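Local coordinates for protein copper-containing nitrite reductase (Thermus scotoductus, PDB 6HBE) that probably reduces nitrite to nitric oxide at copper centres, as a homotrimer whose subunits each carry an additional cupredoxin-like domain, at residues 368-374 / 412-418; 138-143 / 231-235; 181-187 / 292-297. All blocks are in the same frame, centred on the assembly; numbering follows the deposited sequence.

How the contacts relate
The three contacts illustrate how a multidomain cupredoxin enzyme mixes regular strand pairing with irregular loop packing. Contact 1 is a strand pair in the plastocyanin/azurin-like domain, with the side chain of Phe373 about 10 Å from a bound copper. Contacts 2 and 3 lie on the other side of the chain's centre; their centres are 27 Å apart and their segments alternate along the sequence. From contact 1 their centres stand 59 Å and 43 Å away. Contact 3 comes close to a calcium ion, about 7 Å from the side chain of Arg183, whereas contact 2 is remote from the metal sites. Contacts 1 and 2 both touch the second subunit.

Contact 1: 368-374 / 412-418; sequences GTTVEFV and ERYRITF
Glu372 OE2 is gripped by two nitrogens of Arg415, NE at 2.9 Å and NH2 at 3.3 Å, in an antiparallel strand pair of the plastocyanin/azurin-like domain. Both nitrogens reach this oxygen from the same face of the carboxylate, while the oxygen lies close to the guanidinium plane. The other oxygen, OE1, takes Arg413 NH1 at 2.9 Å, again from above the carboxylate plane, and also bonds His321 of the second subunit. With CG anti to the backbone N (chi1 179°) and the chain extended, the carboxylate reaches both arginines, which are two residues apart on strand 413-417 and project from the same face of the sheet. Arg413 also lies side by side with Val374, whose CG2 sits over one face of the guanidinium, toward its rim; its NH2 forms a salt bridge with Glu322 of the second subunit, carrying the ionic network across the interface.

The strands run nearly antiparallel, their axes 160° apart. Val371 with Ile416 and Phe373 with Tyr414 are the hydrogen-bonded pairs, each exchanging two backbone bonds. Strand 413-417 forms one border of its sheet within the chain, and strand 349-353 flanks 370-375 on its other side. On the face opposite the salt bridges, Val371 CG2 meets the Phe418 ring edge at CE2, 3.9 Å away, and Ile416 CD1 approaches the edge of the Phe373 ring. Farther along the charged face, the hydroxyls of the non-hydrogen-bonded pair Thr370 and Thr417 meet directly, with OG1 to OG1 at 2.8 Å.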
loop_
_atom_site.group_PDB
_atom_site.type_symbol
_atom_site.label_atom_id
_atom_site.label_comp_id
_atom_site.label_asym_id
_atom_site.label_seq_id
_atom_site.Cartn_x
_atom_site.Cartn_y
_atom_site.Cartn_z
ATOM N N GLY C 368 12.368 0.765 -37.711
ATOM C CA GLY C 368 13.562 1.496 -37.280
ATOM C C GLY C 368 13.757 1.528 -35.765
ATOM O O GLY C 368 14.829 1.920 -35.281
ATOM N N THR C 369 12.740 1.108 -35.007
ATOM C CA THR C 369 12.759 1.241 -33.539
ATOM C C THR C 369 13.525 0.102 -32.889
ATOM O O THR C 369 13.456 -1.049 -33.331
ATOM C CB THR C 369 11.316 1.297 -32.980
ATOM O OG1 THR C 369 10.659 2.446 -33.500
ATOM C CG2 THR C 369 11.295 1.392 -31.419
ATOM N N THR C 370 14.228 0.427 -31.810
ATOM C CA THR C 370 14.936 -0.551 -31.033
ATOM C C THR C 370 14.153 -0.813 -29.732
ATOM O O THR C 370 13.849 0.123 -28.994
ATOM C CB THR C 370 16.352 -0.048 -30.701
ATOM O OG1 THR C 370 17.115 0.081 -31.915
ATOM C CG2 THR C 370 17.058 -1.003 -29.768
ATOM N N VAL C 371 13.894 -2.086 -29.457
ATOM C CA VAL C 371 13.279 -2.552 -28.213
ATOM C C VAL C 371 14.386 -3.041 -27.291
ATOM O O VAL C 371 15.286 -3.767 -27.736
ATOM C CB VAL C 371 12.317 -3.733 -28.501
ATOM C CG1 VAL C 371 11.800 -4.403 -27.220
ATOM C CG2 VAL C 371 11.166 -3.246 -29.352
ATOM N N GLU C 372 14.305 -2.690 -26.005
ATOM C CA GLU C 372 15.177 -3.282 -24.999
ATOM C C GLU C 372 14.332 -4.082 -24.013
ATOM O O GLU C 372 13.519 -3.491 -23.282
ATOM C CB GLU C 372 15.963 -2.191 -24.248
ATOM C CG GLU C 372 16.897 -2.717 -23.147
ATOM C CD GLU C 372 17.750 -1.635 -22.500
ATOM O OE1 GLU C 372 17.268 -0.953 -21.554
ATOM O OE2 GLU C 372 18.917 -1.457 -22.927
ATOM N N PHE C 373 14.531 -5.401 -23.996
ATOM C CA PHE C 373 14.022 -6.268 -22.925
ATOM C C PHE C 373 14.889 -6.081 -21.666
ATOM O O PHE C 373 16.145 -6.079 -21.745
ATOM C CB PHE C 373 14.037 -7.753 -23.325
ATOM C CG PHE C 373 12.929 -8.150 -24.261
ATOM C CD1 PHE C 373 11.686 -8.525 -23.771
ATOM C CD2 PHE C 373 13.118 -8.134 -25.645
ATOM C CE1 PHE C 373 10.650 -8.891 -24.631
ATOM C CE2 PHE C 373 12.082 -8.494 -26.510
ATOM C CZ PHE C 373 10.845 -8.874 -26.014
ATOM N N VAL C 374 14.241 -5.891 -20.510
ATOM C CA VAL C 374 14.976 -5.839 -19.220
ATOM C C VAL C 374 14.278 -6.741 -18.211
ATOM O O VAL C 374 13.058 -6.721 -18.121
ATOM C CB VAL C 374 15.118 -4.371 -18.688
ATOM C CG1 VAL C 374 13.762 -3.700 -18.455
ATOM C CG2 VAL C 374 15.936 -4.336 -17.400
ATOM N N GLU C 412 19.597 -7.541 -16.178
ATOM C CA GLU C 412 20.265 -7.780 -17.485
ATOM C C GLU C 412 19.339 -7.363 -18.593
ATOM O O GLU C 412 18.115 -7.344 -18.418
ATOM C CB GLU C 412 20.730 -9.224 -17.649
ATOM C CG GLU C 412 21.820 -9.574 -16.648
ATOM C CD GLU C 412 22.395 -10.974 -16.790
ATOM O OE1 GLU C 412 21.739 -11.872 -17.347
ATOM O OE2 GLU C 412 23.515 -11.192 -16.284
ATOM N N ARG C 413 19.918 -7.008 -19.744
ATOM C CA ARG C 413 19.185 -6.340 -20.835
ATOM C C ARG C 413 19.517 -6.957 -22.205
ATOM O O ARG C 413 20.621 -7.445 -22.410
ATOM C CB ARG C 413 19.516 -4.842 -20.882
ATOM C CG ARG C 413 19.224 -4.071 -19.590
ATOM C CD ARG C 413 19.816 -2.668 -19.539
ATOM N NE ARG C 413 19.558 -2.121 -18.207
ATOM C CZ ARG C 413 18.462 -1.460 -17.828
ATOM N NH1 ARG C 413 17.486 -1.151 -18.685
ATOM N NH2 ARG C 413 18.360 -1.083 -16.552
ATOM N N TYR C 414 18.573 -6.915 -23.139
ATOM C CA TYR C 414 18.843 -7.369 -24.524
ATOM C C TYR C 414 18.086 -6.509 -25.521
ATOM O O TYR C 414 16.869 -6.360 -25.397
ATOM C CB TYR C 414 18.488 -8.848 -24.702
ATOM C CG TYR C 414 18.892 -9.424 -26.058
ATOM C CD1 TYR C 414 20.227 -9.719 -26.345
ATOM C CD2 TYR C 414 17.934 -9.680 -27.035
ATOM C CE1 TYR C 414 20.589 -10.243 -27.584
ATOM C CE2 TYR C 414 18.277 -10.208 -28.265
ATOM C CZ TYR C 414 19.602 -10.481 -28.532
ATOM O OH TYR C 414 19.916 -10.997 -29.757
ATOM N N ARG C 415 18.814 -5.971 -26.517
ATOM C CA ARG C 415 18.262 -5.084 -27.539
ATOM C C ARG C 415 18.056 -5.762 -28.915
ATOM O O ARG C 415 18.856 -6.619 -29.347
ATOM C CB ARG C 415 19.151 -3.857 -27.701
ATOM C CG ARG C 415 19.025 -2.869 -26.560
ATOM C CD ARG C 415 19.831 -1.606 -26.757
ATOM N NE ARG C 415 19.751 -0.730 -25.573
ATOM C CZ ARG C 415 20.185 0.531 -25.522
ATOM N NH1 ARG C 415 20.741 1.109 -26.590
ATOM N NH2 ARG C 415 20.069 1.231 -24.390
ATOM N N ILE C 416 16.959 -5.382 -29.561
ATOM C CA ILE C 416 16.580 -5.844 -30.902
ATOM C C ILE C 416 16.076 -4.641 -31.686
ATOM O O ILE C 416 15.212 -3.911 -31.210
ATOM C CB ILE C 416 15.439 -6.883 -30.852
ATOM C CG1 ILE C 416 15.881 -8.131 -30.104
ATOM C CG2 ILE C 416 14.966 -7.240 -32.257
ATOM C CD1 ILE C 416 14.719 -9.030 -29.714
ATOM N N THR C 417 16.612 -4.438 -32.887
ATOM C CA THR C 417 16.146 -3.369 -33.775
ATOM C C THR C 417 15.296 -3.993 -34.883
ATOM O O THR C 417 15.767 -4.922 -35.563
ATOM C CB THR C 417 17.342 -2.623 -34.386
ATOM O OG1 THR C 417 18.183 -2.137 -33.332
ATOM C CG2 THR C 417 16.887 -1.442 -35.257
ATOM N N PHE C 418 14.065 -3.498 -35.047
ATOM C CA PHE C 418 13.109 -3.996 -36.041
ATOM C C PHE C 418 13.108 -3.054 -37.271
ATOM O O PHE C 418 12.859 -1.858 -37.135
ATOM C CB PHE C 418 11.686 -4.117 -35.431
ATOM C CG PHE C 418 11.562 -5.203 -34.395
ATOM C CD1 PHE C 418 11.289 -6.509 -34.767
ATOM C CD2 PHE C 418 11.720 -4.916 -33.045
ATOM C CE1 PHE C 418 11.186 -7.517 -33.819
ATOM C CE2 PHE C 418 11.629 -5.917 -32.092
ATOM C CZ PHE C 418 11.349 -7.218 -32.474
#

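Contact 2: 138-143 / 231-235; sequences PKEKYR and PKNLV
The loop between strand 131-137 and helix 143-148 packs against the turn leading into strand 234-238, and Pro231 is the residue around which the two segments meet. Its CG lies 3.7 Å from Pro138 CB, where the two pyrrolidine rings cross obliquely and touch through these carbons, and the same CG is 3.9 Å from Tyr142 CE1, approaching that ring obliquely. The Glu140 side chain slides past Pro231 in the opposite direction, its carboxylate close to CB. The backbone O of Glu140, 3.9 Å from Pro231 CG, is buried here without a hydrogen-bonding partner, a small polar cost of the packing round Pro231.

One salt bridge closes the outer side. Lys232 NZ reaches Glu140 OE1 at 2.9 Å on the syn side, 32° out of the carboxylate plane. The two chains cross at about a right angle: Glu140 stretches straight out, with CG anti to the backbone N (chi1 176°), whereas Lys232 bends at chi2 (-55°) to bring its ammonium group to the carboxylate. With an alanine at Glu140 the carboxylate is gone, which is likely to leave Lys232 NZ without this mate and Pro231 CB less covered. Arg143 contributes differently: its NH1 rests 3.7 Å from Leu234 CD2, while its NE is paired with Glu147.

Tyr142 occupies the N-cap position of helix 143-148. Its hydroxyl bonds to Gly229 O, and its ring meets Tyr226 of strand 222-227 and touches Val250 and Glu252 of strand 248-254, placing the loop against the six-stranded sheet bordered by strand 234-238.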
loop_
_atom_site.group_PDB
_atom_site.type_symbol
_atom_site.label_atom_id
_atom_site.label_comp_id
_atom_site.label_asym_id
_atom_site.label_seq_id
_atom_site.Cartn_x
_atom_site.Cartn_y
_atom_site.Cartn_z
ATOM N N PRO C 138 -9.704 -26.483 18.125
ATOM C CA PRO C 138 -9.034 -26.743 19.396
ATOM C C PRO C 138 -9.788 -27.714 20.302
ATOM O O PRO C 138 -11.021 -27.793 20.244
ATOM C CB PRO C 138 -9.005 -25.375 20.068
ATOM C CG PRO C 138 -10.189 -24.653 19.505
ATOM C CD PRO C 138 -10.284 -25.121 18.084
ATOM N N LYS C 139 -9.035 -28.414 21.150
ATOM C CA LYS C 139 -9.626 -29.233 22.189
ATOM C C LYS C 139 -10.246 -28.321 23.237
ATOM O O LYS C 139 -11.334 -28.587 23.684
ATOM C CB LYS C 139 -8.588 -30.148 22.854
ATOM C CG LYS C 139 -7.989 -31.195 21.921
ATOM C CD LYS C 139 -7.972 -32.598 22.535
ATOM C CE LYS C 139 -7.328 -33.608 21.590
ATOM N NZ LYS C 139 -5.840 -33.484 21.550
ATOM N N GLU C 140 -9.544 -27.253 23.621
ATOM C CA GLU C 140 -10.097 -26.226 24.515
ATOM C C GLU C 140 -11.200 -25.472 23.777
ATOM O O GLU C 140 -10.949 -24.891 22.715
ATOM C CB GLU C 140 -8.994 -25.239 24.952
ATOM C CG GLU C 140 -9.479 -24.068 25.815
ATOM C CD GLU C 140 -8.406 -23.027 26.121
ATOM O OE1 GLU C 140 -7.217 -23.211 25.763
ATOM O OE2 GLU C 140 -8.766 -22.007 26.730
ATOM N N LYS C 141 -12.414 -25.465 24.321
ATOM C CA LYS C 141 -13.521 -24.765 23.645
ATOM C C LYS C 141 -13.368 -23.233 23.732
ATOM O O LYS C 141 -12.852 -22.718 24.714
ATOM C CB LYS C 141 -14.866 -25.230 24.208
ATOM C CG LYS C 141 -15.109 -26.705 23.906
ATOM C CD LYS C 141 -16.467 -27.190 24.386
ATOM C CE LYS C 141 -16.644 -28.685 24.137
ATOM N NZ LYS C 141 -16.505 -29.033 22.693
ATOM N N TYR C 142 -13.782 -22.517 22.678
ATOM C CA TYR C 142 -13.759 -21.043 22.663
ATOM C C TYR C 142 -14.734 -20.510 23.728
ATOM O O TYR C 142 -15.668 -21.215 24.151
ATOM C CB TYR C 142 -14.122 -20.496 21.247
ATOM C CG TYR C 142 -13.096 -20.831 20.154
ATOM C CD1 TYR C 142 -11.870 -20.149 20.070
ATOM C CD2 TYR C 142 -13.362 -21.808 19.204
ATOM C CE1 TYR C 142 -10.940 -20.463 19.071
ATOM C CE2 TYR C 142 -12.446 -22.129 18.207
ATOM C CZ TYR C 142 -11.239 -21.459 18.133
ATOM O OH TYR C 142 -10.345 -21.810 17.136
ATOM N N ARG C 143 -14.518 -19.277 24.171
ATOM C CA ARG C 143 -15.217 -18.738 25.333
ATOM C C ARG C 143 -16.755 -18.686 25.229
ATOM O O ARG C 143 -17.445 -19.063 26.200
ATOM C CB ARG C 143 -14.624 -17.381 25.704
ATOM C CG ARG C 143 -15.306 -16.673 26.854
ATOM C CD ARG C 143 -14.445 -15.548 27.387
ATOM N NE ARG C 143 -15.259 -14.533 28.023
ATOM C CZ ARG C 143 -14.797 -13.387 28.496
ATOM N NH1 ARG C 143 -13.499 -13.109 28.451
ATOM N NH2 ARG C 143 -15.647 -12.514 29.022
ATOM N N PRO C 231 -7.161 -20.244 20.870
ATOM C CA PRO C 231 -7.959 -19.746 22.012
ATOM C C PRO C 231 -7.256 -18.869 23.030
ATOM O O PRO C 231 -7.929 -18.082 23.674
ATOM C CB PRO C 231 -8.448 -21.025 22.706
ATOM C CG PRO C 231 -8.448 -22.052 21.646
ATOM C CD PRO C 231 -7.291 -21.713 20.729
ATOM N N LYS C 232 -5.935 -18.990 23.185
ATOM C CA LYS C 232 -5.180 -18.172 24.138
ATOM C C LYS C 232 -5.043 -16.691 23.761
ATOM O O LYS C 232 -4.836 -15.843 24.629
ATOM C CB LYS C 232 -3.750 -18.696 24.323
ATOM C CG LYS C 232 -3.600 -20.149 24.749
ATOM C CD LYS C 232 -4.348 -20.482 26.017
ATOM C CE LYS C 232 -4.152 -21.953 26.339
ATOM N NZ LYS C 232 -5.013 -22.351 27.485
ATOM N N ASN C 233 -5.143 -16.380 22.476
ATOM C CA ASN C 233 -4.877 -15.030 21.973
ATOM C C ASN C 233 -6.170 -14.168 21.884
ATOM O O ASN C 233 -6.545 -13.673 20.790
ATOM C CB ASN C 233 -4.213 -15.120 20.590
ATOM C CG ASN C 233 -2.880 -15.864 20.590
ATOM O OD1 ASN C 233 -2.125 -15.858 21.557
ATOM N ND2 ASN C 233 -2.564 -16.475 19.465
ATOM N N LEU C 234 -6.813 -13.958 23.038
ATOM C CA LEU C 234 -8.133 -13.314 23.122
ATOM C C LEU C 234 -8.093 -11.774 23.088
ATOM O O LEU C 234 -7.310 -11.155 23.789
ATOM C CB LEU C 234 -8.860 -13.755 24.407
ATOM C CG LEU C 234 -10.233 -13.126 24.730
ATOM C CD1 LEU C 234 -11.271 -13.518 23.690
ATOM C CD2 LEU C 234 -10.691 -13.554 26.120
ATOM N N VAL C 235 -8.959 -11.186 22.248
ATOM C CA VAL C 235 -9.203 -9.757 22.138
ATOM C C VAL C 235 -10.711 -9.606 22.263
ATOM O O VAL C 235 -11.452 -10.406 21.660
ATOM C CB VAL C 235 -8.751 -9.258 20.723
ATOM C CG1 VAL C 235 -9.073 -7.781 20.509
ATOM C CG2 VAL C 235 -7.270 -9.534 20.506
#

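Contact 3: 181-187 / 292-297; sequences NGRNFRY and VRAEGV
Arg186 NH1 joins the two segments through a hydrogen bond to Glu295 O at 2.9 Å, where the start of the short helix 186-189 and the turn before it meet the loop between strands 277-282 and 309-311. The same nitrogen also holds Asn181 O at 2.8 Å, so one guanidinium nitrogen ties together two carbonyl groups, one from each segment. The nitrogen lies in the plane of each carbonyl it meets; Asn181 O sits in the guanidinium plane, while Glu295 O is tilted 19° from it. Extended from CG to NE, with CG anti to the backbone N (chi1 -178°), Arg186 reaches back across the type II turn of Arg183 to Arg186.

A second polar group centres on the Asn181 amide. ND2 donates to Tyr187 OH at 3.0 Å, almost straight at 171° and in the amide plane, and it also bonds Tyr157 O. OD1 takes Ile159 N, so strand 154-163 fixes the rotation of this amide, whose OD1 lies against Ala294 CA at 3.4 Å. A water bridges Gly182 O and, weakly, Val297 N.

Van der Waals contacts complete the fit. Val292 CG1 packs 3.9 Å from Tyr187 CZ and also touches the hydroxyl, the two side chains coming from opposite directions. Val297 CG2 stands over the centre of one face of the Arg186 guanidinium, with Tyr187 OH over the opposite face, toward its rim, and the same methyl also touches Arg183 CD at 4.1 Å. Arg183 itself bonds Glu34 O and packs on Gln37, a calcium ligand.

One nitrogen of a cationic group, NH1, is matched here to two main-chain oxygens rather than to a carboxylate; the positive charge would probably polarise both carbonyls, while Glu295 spends its carboxylate on Arg293 and Met54 N.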
loop_
_atom_site.group_PDB
_atom_site.type_symbol
_atom_site.label_atom_id
_atom_site.label_comp_id
_atom_site.label_asym_id
_atom_site.label_seq_id
_atom_site.Cartn_x
_atom_site.Cartn_y
_atom_site.Cartn_z
ATOM N N ASN C 181 -14.260 -15.396 -0.733
ATOM C CA ASN C 181 -14.504 -16.707 -1.369
ATOM C C ASN C 181 -14.609 -16.688 -2.923
ATOM O O ASN C 181 -15.477 -17.317 -3.525
ATOM C CB ASN C 181 -15.700 -17.358 -0.670
ATOM C CG ASN C 181 -15.370 -17.722 0.764
ATOM O OD1 ASN C 181 -14.191 -17.751 1.137
ATOM N ND2 ASN C 181 -16.387 -17.982 1.582
ATOM N N GLY C 182 -13.697 -15.954 -3.557
ATOM C CA GLY C 182 -13.439 -16.091 -5.015
ATOM C C GLY C 182 -14.357 -15.419 -6.008
ATOM O O GLY C 182 -14.251 -15.678 -7.205
ATOM N N ARG C 183 -15.256 -14.548 -5.558
ATOM C CA ARG C 183 -16.169 -13.859 -6.484
ATOM C C ARG C 183 -16.606 -12.494 -5.914
ATOM O O ARG C 183 -17.007 -12.406 -4.758
ATOM C CB ARG C 183 -17.381 -14.750 -6.755
ATOM C CG ARG C 183 -18.311 -14.258 -7.862
ATOM C CD ARG C 183 -19.350 -15.341 -8.180
ATOM N NE ARG C 183 -20.483 -14.905 -9.004
ATOM C CZ ARG C 183 -20.580 -15.028 -10.334
ATOM N NH1 ARG C 183 -19.584 -15.535 -11.070
ATOM N NH2 ARG C 183 -21.688 -14.624 -10.949
ATOM N N ASN C 184 -16.516 -11.452 -6.743
ATOM C CA ASN C 184 -16.851 -10.085 -6.364
ATOM C C ASN C 184 -18.276 -9.991 -5.831
ATOM O O ASN C 184 -19.208 -10.436 -6.495
ATOM C CB ASN C 184 -16.735 -9.156 -7.584
ATOM C CG ASN C 184 -15.302 -8.976 -8.065
ATOM O OD1 ASN C 184 -14.350 -9.337 -7.393
ATOM N ND2 ASN C 184 -15.159 -8.426 -9.260
ATOM N N PHE C 185 -18.450 -9.438 -4.630
ATOM C CA PHE C 185 -19.797 -9.204 -4.066
ATOM C C PHE C 185 -20.683 -10.482 -4.079
ATOM O O PHE C 185 -21.924 -10.414 -4.151
ATOM C CB PHE C 185 -20.482 -8.024 -4.792
ATOM C CG PHE C 185 -19.678 -6.731 -4.737
ATOM C CD1 PHE C 185 -19.306 -6.174 -3.497
ATOM C CD2 PHE C 185 -19.314 -6.050 -5.904
ATOM C CE1 PHE C 185 -18.546 -5.006 -3.420
ATOM C CE2 PHE C 185 -18.569 -4.881 -5.822
ATOM C CZ PHE C 185 -18.199 -4.358 -4.585
ATOM N N ARG C 186 -20.026 -11.634 -3.954
ATOM C CA ARG C 186 -20.693 -12.953 -3.917
ATOM C C ARG C 186 -21.901 -12.999 -2.973
ATOM O O ARG C 186 -22.961 -13.529 -3.329
ATOM C CB ARG C 186 -19.662 -13.991 -3.449
ATOM C CG ARG C 186 -20.192 -15.366 -3.418
ATOM C CD ARG C 186 -19.082 -16.370 -3.253
ATOM N NE ARG C 186 -19.734 -17.660 -3.281
ATOM C CZ ARG C 186 -19.129 -18.833 -3.323
ATOM N NH1 ARG C 186 -17.813 -18.933 -3.354
ATOM N NH2 ARG C 186 -19.876 -19.928 -3.333
ATOM N N TYR C 187 -21.727 -12.449 -1.767
ATOM C CA TYR C 187 -22.746 -12.507 -0.732
ATOM C C TYR C 187 -23.598 -11.223 -0.657
ATOM O O TYR C 187 -24.388 -11.050 0.267
ATOM C CB TYR C 187 -22.135 -12.900 0.621
ATOM C CG TYR C 187 -21.318 -14.186 0.556
ATOM C CD1 TYR C 187 -21.934 -15.422 0.339
ATOM C CD2 TYR C 187 -19.925 -14.165 0.699
ATOM C CE1 TYR C 187 -21.194 -16.606 0.231
ATOM C CE2 TYR C 187 -19.157 -15.344 0.598
ATOM C CZ TYR C 187 -19.794 -16.577 0.391
ATOM O OH TYR C 187 -19.055 -17.755 0.291
ATOM N N VAL C 292 -21.092 -22.120 5.418
ATOM C CA VAL C 292 -20.488 -21.380 4.302
ATOM C C VAL C 292 -19.018 -21.803 4.269
ATOM O O VAL C 292 -18.278 -21.530 5.221
ATOM C CB VAL C 292 -20.644 -19.863 4.482
ATOM C CG1 VAL C 292 -19.890 -19.080 3.390
ATOM C CG2 VAL C 292 -22.126 -19.498 4.432
ATOM N N ARG C 293 -18.637 -22.519 3.217
ATOM C CA ARG C 293 -17.263 -23.014 3.033
ATOM C C ARG C 293 -16.372 -21.960 2.321
ATOM O O ARG C 293 -16.822 -21.222 1.397
ATOM C CB ARG C 293 -17.276 -24.320 2.211
ATOM C CG ARG C 293 -18.144 -25.439 2.796
ATOM C CD ARG C 293 -18.285 -26.634 1.852
ATOM N NE ARG C 293 -16.993 -27.277 1.658
ATOM C CZ ARG C 293 -16.350 -28.039 2.542
ATOM N NH1 ARG C 293 -16.889 -28.383 3.700
ATOM N NH2 ARG C 293 -15.145 -28.513 2.219
ATOM N N ALA C 294 -15.087 -21.980 2.648
ATOM C CA ALA C 294 -14.144 -20.996 2.103
ATOM C C ALA C 294 -13.555 -21.503 0.801
ATOM O O ALA C 294 -12.336 -21.737 0.710
ATOM C CB ALA C 294 -13.071 -20.699 3.109
ATOM N N GLU C 295 -14.415 -21.595 -0.224
ATOM C CA GLU C 295 -14.106 -22.267 -1.494
ATOM C C GLU C 295 -14.698 -21.448 -2.616
ATOM O O GLU C 295 -15.835 -20.939 -2.501
ATOM C CB GLU C 295 -14.703 -23.689 -1.530
ATOM C CG GLU C 295 -14.071 -24.659 -0.539
ATOM C CD GLU C 295 -14.742 -26.027 -0.435
ATOM O OE1 GLU C 295 -15.920 -26.185 -0.846
ATOM O OE2 GLU C 295 -14.118 -26.955 0.169
ATOM N N GLY C 296 -13.932 -21.288 -3.676
ATOM C CA GLY C 296 -14.391 -20.609 -4.899
ATOM C C GLY C 296 -15.465 -21.390 -5.653
ATOM O O GLY C 296 -15.688 -22.564 -5.391
ATOM N N VAL C 297 -16.100 -20.726 -6.614
ATOM C CA VAL C 297 -17.028 -21.369 -7.547
ATOM C C VAL C 297 -16.170 -22.202 -8.524
ATOM O O VAL C 297 -15.154 -21.688 -9.028
ATOM C CB VAL C 297 -17.807 -20.331 -8.388
ATOM C CG1 VAL C 297 -18.767 -21.024 -9.364
ATOM C CG2 VAL C 297 -18.574 -19.349 -7.490
HETATM O O HOH W 1 -14.891 -18.097 -8.247
#